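Local coordinates for endo-beta-1,4-glucanase (Bacillus licheniformis, PDB 2JEN), which hydrolyses beta-1,4-glucan backbones as a family 12 glycoside hydrolase, acting as an endoglucanase and xyloglucanase on plant cell wall polysaccharides, at residues K116-K121 and K233-V238; G178-K183 and A211-R216. The protein carries 1 engineered substitution. One frame throughout, in Å; residues are numbered along the deposited sequence.

How the interactions relate
Interaction 1 and interaction 2 both join the two sheets of the beta-sandwich of this family 12 enzyme, through side chains that meet between the layers. Their centres lie about 13 Å apart. Strands 118-128 and 210-214 are neighbours in one antiparallel sheet, while strands 180-192 and 234-244 belong to the other, so the two contacts bridge the same pair of layers. Along the chain, the segments of interaction 2 (178-183 and 211-216) both fall between those of interaction 1 (116-121 and 233-238). The contacts also touch directly: Thr120 N lies 2.8 Å from Leu213 O, a probable hydrogen bond between the neighbouring strands 118-128 and 210-214.

Interaction 1 of 2, residues K116-K121 and K233-V238; sequences KNINTK and KYVSSV
Ile118 faces Val235 and Val238 across the core, and its branches divide the work between them. From CB, which points toward the opposite strand, CG2 departs anti to the backbone N and meets Val238 CG2 at 4.1 Å, the two side chains sliding past each other in opposite directions. The other branch, CG1, lies beside the backbone N and is extended (chi2 175°), which carries CD1 out to Val235 CG2, also at 4.1 Å; here the chains reach toward each other tip to tip. Strands 118-121 and 234-238 run nearly parallel, 9° apart, yet their axes come no closer than 10.3 Å. That is the spacing of two layers of a beta-sandwich, the concanavalin-like fold of this family, and the strands belong to different sheets. A classic beta bulge at Ser236 and Ser237, opposite Trp139, separates Val235 from Val238, and both valines still point inward. Val238 uses its second methyl as well: CG1 touches Thr120 CG2 at 4.1 Å in one of the two conformers of that threonine.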
loop_
_atom_site.group_PDB
_atom_site.type_symbol
_atom_site.label_atom_id
_atom_site.label_comp_id
_atom_site.label_asym_id
_atom_site.label_seq_id
_atom_site.Cartn_x
_atom_site.Cartn_y
_atom_site.Cartn_z
ATOM N N LYS A 116 -33.875 -10.783 30.821
ATOM C CA LYS A 116 -34.185 -10.129 29.542
ATOM C C LYS A 116 -33.865 -11.019 28.360
ATOM O O LYS A 116 -32.923 -11.832 28.392
ATOM C CB LYS A 116 -33.452 -8.801 29.415
ATOM C CG LYS A 116 -33.757 -7.888 30.563
ATOM C CD LYS A 116 -33.798 -6.423 30.194
ATOM C CE LYS A 116 -34.722 -5.691 31.147
ATOM N NZ LYS A 116 -34.639 -6.270 32.535
ATOM N N ASN A 117 -34.659 -10.882 27.308
ATOM C CA ASN A 117 -34.349 -11.498 26.044
ATOM C C ASN A 117 -33.190 -10.696 25.463
ATOM O O ASN A 117 -33.170 -9.485 25.572
ATOM C CB ASN A 117 -35.562 -11.477 25.138
ATOM C CG ASN A 117 -36.660 -12.312 25.700
ATOM O OD1 ASN A 117 -36.439 -13.479 25.965
ATOM N ND2 ASN A 117 -37.826 -11.698 25.984
ATOM N N ILE A 118 -32.235 -11.383 24.874
ATOM C CA ILE A 118 -31.116 -10.726 24.179
ATOM C C ILE A 118 -31.147 -11.297 22.756
ATOM O O ILE A 118 -30.597 -12.355 22.464
ATOM C CB ILE A 118 -29.787 -10.975 24.860
ATOM C CG1 ILE A 118 -29.822 -10.538 26.320
ATOM C CG2 ILE A 118 -28.678 -10.255 24.075
ATOM C CD1 ILE A 118 -28.579 -10.871 27.086
ATOM N N ASN A 119 -31.927 -10.634 21.896
ATOM C CA ASN A 119 -32.222 -11.120 20.591
ATOM C C ASN A 119 -31.189 -10.663 19.595
ATOM O O ASN A 119 -30.916 -9.478 19.502
ATOM C CB ASN A 119 -33.600 -10.655 20.169
ATOM C CG ASN A 119 -34.703 -11.230 21.058
ATOM O OD1 ASN A 119 -35.556 -10.515 21.544
ATOM N ND2 ASN A 119 -34.686 -12.506 21.211
ATOM N N THR A 120 -30.586 -11.609 18.896
ATOM C CA THR A 120 -29.609 -11.270 17.873
ATOM C C THR A 120 -29.984 -11.847 16.517
ATOM O O THR A 120 -30.501 -12.939 16.417
ATOM C CB THR A 120 -28.242 -11.776 18.295
ATOM O OG1 THR A 120 -28.236 -13.223 18.289
ATOM C CG2 THR A 120 -27.834 -11.177 19.657
ATOM N N LYS A 121 -29.695 -11.085 15.466
ATOM C CA LYS A 121 -29.884 -11.498 14.106
ATOM C C LYS A 121 -28.613 -11.169 13.348
ATOM O O LYS A 121 -28.074 -10.072 13.501
ATOM C CB LYS A 121 -31.045 -10.727 13.474
ATOM C CG LYS A 121 -32.322 -10.706 14.285
ATOM C CD LYS A 121 -33.447 -10.025 13.508
ATOM N N LYS A 233 -24.633 -12.835 37.636
ATOM C CA LYS A 233 -23.708 -12.188 36.718
ATOM C C LYS A 233 -24.434 -11.332 35.688
ATOM O O LYS A 233 -25.623 -11.496 35.397
ATOM C CB LYS A 233 -22.778 -13.213 36.086
ATOM C CG LYS A 233 -21.790 -13.739 37.097
ATOM C CD LYS A 233 -21.074 -14.920 36.561
ATOM C CE LYS A 233 -19.927 -15.322 37.450
ATOM N NZ LYS A 233 -19.201 -16.501 36.886
ATOM N N TYR A 234 -23.675 -10.396 35.161
ATOM C CA TYR A 234 -24.154 -9.465 34.142
ATOM C C TYR A 234 -23.616 -9.821 32.780
ATOM O O TYR A 234 -22.423 -10.110 32.642
ATOM C CB TYR A 234 -23.657 -8.043 34.467
ATOM C CG TYR A 234 -24.325 -7.451 35.668
ATOM C CD1 TYR A 234 -23.796 -7.648 36.931
ATOM C CD2 TYR A 234 -25.478 -6.697 35.537
ATOM C CE1 TYR A 234 -24.432 -7.106 38.055
ATOM C CE2 TYR A 234 -26.130 -6.178 36.667
ATOM C CZ TYR A 234 -25.576 -6.368 37.895
ATOM O OH TYR A 234 -26.207 -5.837 39.016
ATOM N N VAL A 235 -24.480 -9.755 31.756
ATOM C CA VAL A 235 -23.992 -9.753 30.391
ATOM C C VAL A 235 -23.493 -8.341 30.063
ATOM O O VAL A 235 -24.216 -7.357 30.207
ATOM C CB VAL A 235 -25.056 -10.217 29.396
ATOM C CG1 VAL A 235 -24.529 -10.164 27.959
ATOM C CG2 VAL A 235 -25.617 -11.612 29.769
ATOM N N SER A 236 -22.226 -8.250 29.667
ATOM C CA SER A 236 -21.546 -6.987 29.415
ATOM C C SER A 236 -21.463 -6.622 27.931
ATOM O O SER A 236 -21.357 -5.456 27.603
ATOM C CB SER A 236 -20.134 -7.044 29.964
ATOM O OG SER A 236 -20.153 -7.412 31.316
ATOM N N SER A 237 -21.494 -7.621 27.069
ATOM C CA SER A 237 -21.176 -7.452 25.641
ATOM C C SER A 237 -21.775 -8.576 24.849
ATOM O O SER A 237 -21.757 -9.721 25.307
ATOM C CB SER A 237 -19.627 -7.483 25.539
ATOM O OG SER A 237 -19.143 -7.370 24.232
ATOM N N VAL A 238 -22.219 -8.282 23.613
ATOM C CA VAL A 238 -22.432 -9.271 22.571
ATOM C C VAL A 238 -21.657 -8.781 21.368
ATOM O O VAL A 238 -21.875 -7.660 20.890
ATOM C CB VAL A 238 -23.911 -9.471 22.221
ATOM C CG1 VAL A 238 -24.085 -10.370 21.021
ATOM C CG2 VAL A 238 -24.676 -10.012 23.450
#

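Interaction 2 of 2, residues G178-K183 and A211-R216; sequences GGHSWK and ANLNIR
The strand at His180-Lys183 crosses the strand at Ala211-Asn214 at -72°, with axes 11.0 Å apart at closest approach, so contact depends on side chains and water. Such wide-angle packing of strands from different sheets is part of the interior of the beta-sandwich. Leu213 CD2 carries most of it. This methyl lies 3.8 Å from His180 CD2, the two side chains crossing at about a right angle, and it also meets Trp182 CZ2 at 4.0 Å, at the edge of the indole and near its plane. Ala211 CB comes obliquely to the imidazole, 4.4 Å from His180 CE1. The CB of His180 points toward the other strand, and CG anti to the carbonyl carbon (chi1 -60°) sets the ring with CD2 against Leu213. Its NE2 meets a water in the ring plane at 2.8 Å. The same water accepts from Asn212 N, while ND1 is hydrogen-bonded to Arg204 NE; the ring therefore has a polar partner at each nitrogen. A second water donates to Gly178 O and Asn212 O, joining the turn before the strand to the facing backbone. Asn214 is the N-cap of helix 215-225: its OD1 accepts from Arg216 N at 3.0 Å. The indole of Trp182 packs on Ile158 and Leu160 of strand 154-163 and stands edge-to-face with Phe218 of the helix, while Ala211 pairs through its backbone with Val122 of strand 118-128.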
loop_
_atom_site.group_PDB
_atom_site.type_symbol
_atom_site.label_atom_id
_atom_site.label_comp_id
_atom_site.label_asym_id
_atom_site.label_seq_id
_atom_site.Cartn_x
_atom_site.Cartn_y
_atom_site.Cartn_z
ATOM N N GLY A 178 -32.617 -23.222 20.530
ATOM C CA GLY A 178 -33.034 -22.173 19.593
ATOM C C GLY A 178 -33.316 -22.681 18.188
ATOM O O GLY A 178 -33.312 -21.889 17.213
ATOM N N GLY A 179 -33.565 -23.988 18.047
ATOM C CA GLY A 179 -33.789 -24.584 16.743
ATOM C C GLY A 179 -32.570 -25.019 15.949
ATOM O O GLY A 179 -32.668 -25.351 14.749
ATOM N N HIS A 180 -31.404 -24.979 16.604
ATOM C CA HIS A 180 -30.135 -25.388 16.013
ATOM C C HIS A 180 -29.485 -26.430 16.931
ATOM O O HIS A 180 -29.677 -26.398 18.146
ATOM C CB HIS A 180 -29.175 -24.189 15.915
ATOM C CG HIS A 180 -29.672 -23.037 15.087
ATOM N ND1 HIS A 180 -29.242 -22.820 13.800
ATOM C CD2 HIS A 180 -30.554 -22.051 15.364
ATOM C CE1 HIS A 180 -29.824 -21.734 13.327
ATOM N NE2 HIS A 180 -30.626 -21.242 14.252
ATOM N N SER A 181 -28.660 -27.280 16.340
ATOM C CA SER A 181 -27.832 -28.221 17.109
ATOM C C SER A 181 -26.420 -27.690 17.289
ATOM O O SER A 181 -25.793 -27.252 16.323
ATOM C CB SER A 181 -27.763 -29.564 16.417
ATOM O OG SER A 181 -29.087 -30.110 16.400
ATOM N N TRP A 182 -25.890 -27.832 18.503
ATOM C CA TRP A 182 -24.611 -27.260 18.916
ATOM C C TRP A 182 -23.792 -28.295 19.654
ATOM O O TRP A 182 -24.281 -28.946 20.582
ATOM C CB TRP A 182 -24.835 -26.100 19.888
ATOM C CG TRP A 182 -25.832 -25.070 19.426
ATOM C CD1 TRP A 182 -27.126 -25.030 19.764
ATOM C CD2 TRP A 182 -25.610 -23.975 18.543
ATOM N NE1 TRP A 182 -27.757 -23.993 19.151
ATOM C CE2 TRP A 182 -26.838 -23.310 18.401
ATOM C CE3 TRP A 182 -24.480 -23.479 17.866
ATOM C CZ2 TRP A 182 -26.990 -22.192 17.565
ATOM C CZ3 TRP A 182 -24.631 -22.386 17.047
ATOM C CH2 TRP A 182 -25.855 -21.724 16.924
ATOM N N LYS A 183 -22.519 -28.404 19.304
ATOM C CA LYS A 183 -21.552 -29.128 20.139
ATOM C C LYS A 183 -21.072 -28.168 21.225
ATOM O O LYS A 183 -20.637 -27.062 20.927
ATOM C CB LYS A 183 -20.372 -29.606 19.297
ATOM C CG LYS A 183 -20.782 -30.538 18.194
ATOM C CD LYS A 183 -19.612 -30.813 17.250
ATOM C CE LYS A 183 -19.351 -29.577 16.262
ATOM N NZ LYS A 183 -18.329 -29.880 15.181
ATOM N N ALA A 211 -28.611 -16.553 11.344
ATOM C CA ALA A 211 -29.232 -17.056 12.562
ATOM C C ALA A 211 -29.962 -15.957 13.270
ATOM O O ALA A 211 -29.622 -14.793 13.204
ATOM C CB ALA A 211 -28.211 -17.672 13.491
ATOM N N ASN A 212 -31.027 -16.355 13.940
ATOM C CA ASN A 212 -31.800 -15.519 14.808
ATOM C C ASN A 212 -31.812 -16.232 16.146
ATOM O O ASN A 212 -32.434 -17.282 16.268
ATOM C CB ASN A 212 -33.212 -15.415 14.227
ATOM C CG ASN A 212 -33.945 -14.244 14.744
ATOM O OD1 ASN A 212 -34.056 -14.048 15.945
ATOM N ND2 ASN A 212 -34.457 -13.432 13.834
ATOM N N LEU A 213 -31.086 -15.698 17.116
ATOM C CA LEU A 213 -30.871 -16.355 18.404
ATOM C C LEU A 213 -31.278 -15.484 19.565
ATOM O O LEU A 213 -31.317 -14.259 19.466
ATOM C CB LEU A 213 -29.406 -16.724 18.570
ATOM C CG LEU A 213 -28.788 -17.592 17.487
ATOM C CD1 LEU A 213 -27.285 -17.723 17.701
ATOM C CD2 LEU A 213 -29.433 -18.970 17.366
ATOM N N ASN A 214 -31.630 -16.111 20.676
ATOM C CA ASN A 214 -31.837 -15.412 21.925
ATOM C C ASN A 214 -30.760 -15.886 22.884
ATOM O O ASN A 214 -30.705 -17.073 23.245
ATOM C CB ASN A 214 -33.213 -15.739 22.502
ATOM C CG ASN A 214 -33.536 -14.958 23.735
ATOM O OD1 ASN A 214 -32.712 -14.275 24.333
ATOM N ND2 ASN A 214 -34.796 -15.099 24.191
ATOM N N ILE A 215 -29.839 -14.995 23.237
ATOM C CA ILE A 215 -28.716 -15.384 24.113
ATOM C C ILE A 215 -29.224 -15.974 25.435
ATOM O O ILE A 215 -28.576 -16.842 26.033
ATOM C CB ILE A 215 -27.741 -14.213 24.336
ATOM C CG1 ILE A 215 -27.171 -13.692 23.019
ATOM C CG2 ILE A 215 -26.608 -14.599 25.275
ATOM C CD1 ILE A 215 -26.692 -14.739 22.104
ATOM N N ARG A 216 -30.403 -15.538 25.864
ATOM C CA ARG A 216 -30.975 -16.068 27.099
ATOM C C ARG A 216 -31.200 -17.567 27.033
ATOM O O ARG A 216 -31.153 -18.253 28.070
ATOM C CB ARG A 216 -32.278 -15.338 27.404
ATOM C CG ARG A 216 -32.823 -15.631 28.816
ATOM C CD ARG A 216 -34.134 -14.931 29.073
ATOM N NE ARG A 216 -35.170 -15.640 28.376
ATOM C CZ ARG A 216 -36.466 -15.326 28.412
ATOM N NH1 ARG A 216 -36.882 -14.258 29.059
ATOM N NH2 ARG A 216 -37.323 -16.058 27.736
HETATM O O HOH W 1 -33.228 -19.236 18.003
HETATM O O HOH W 2 -32.114 -18.992 13.449
#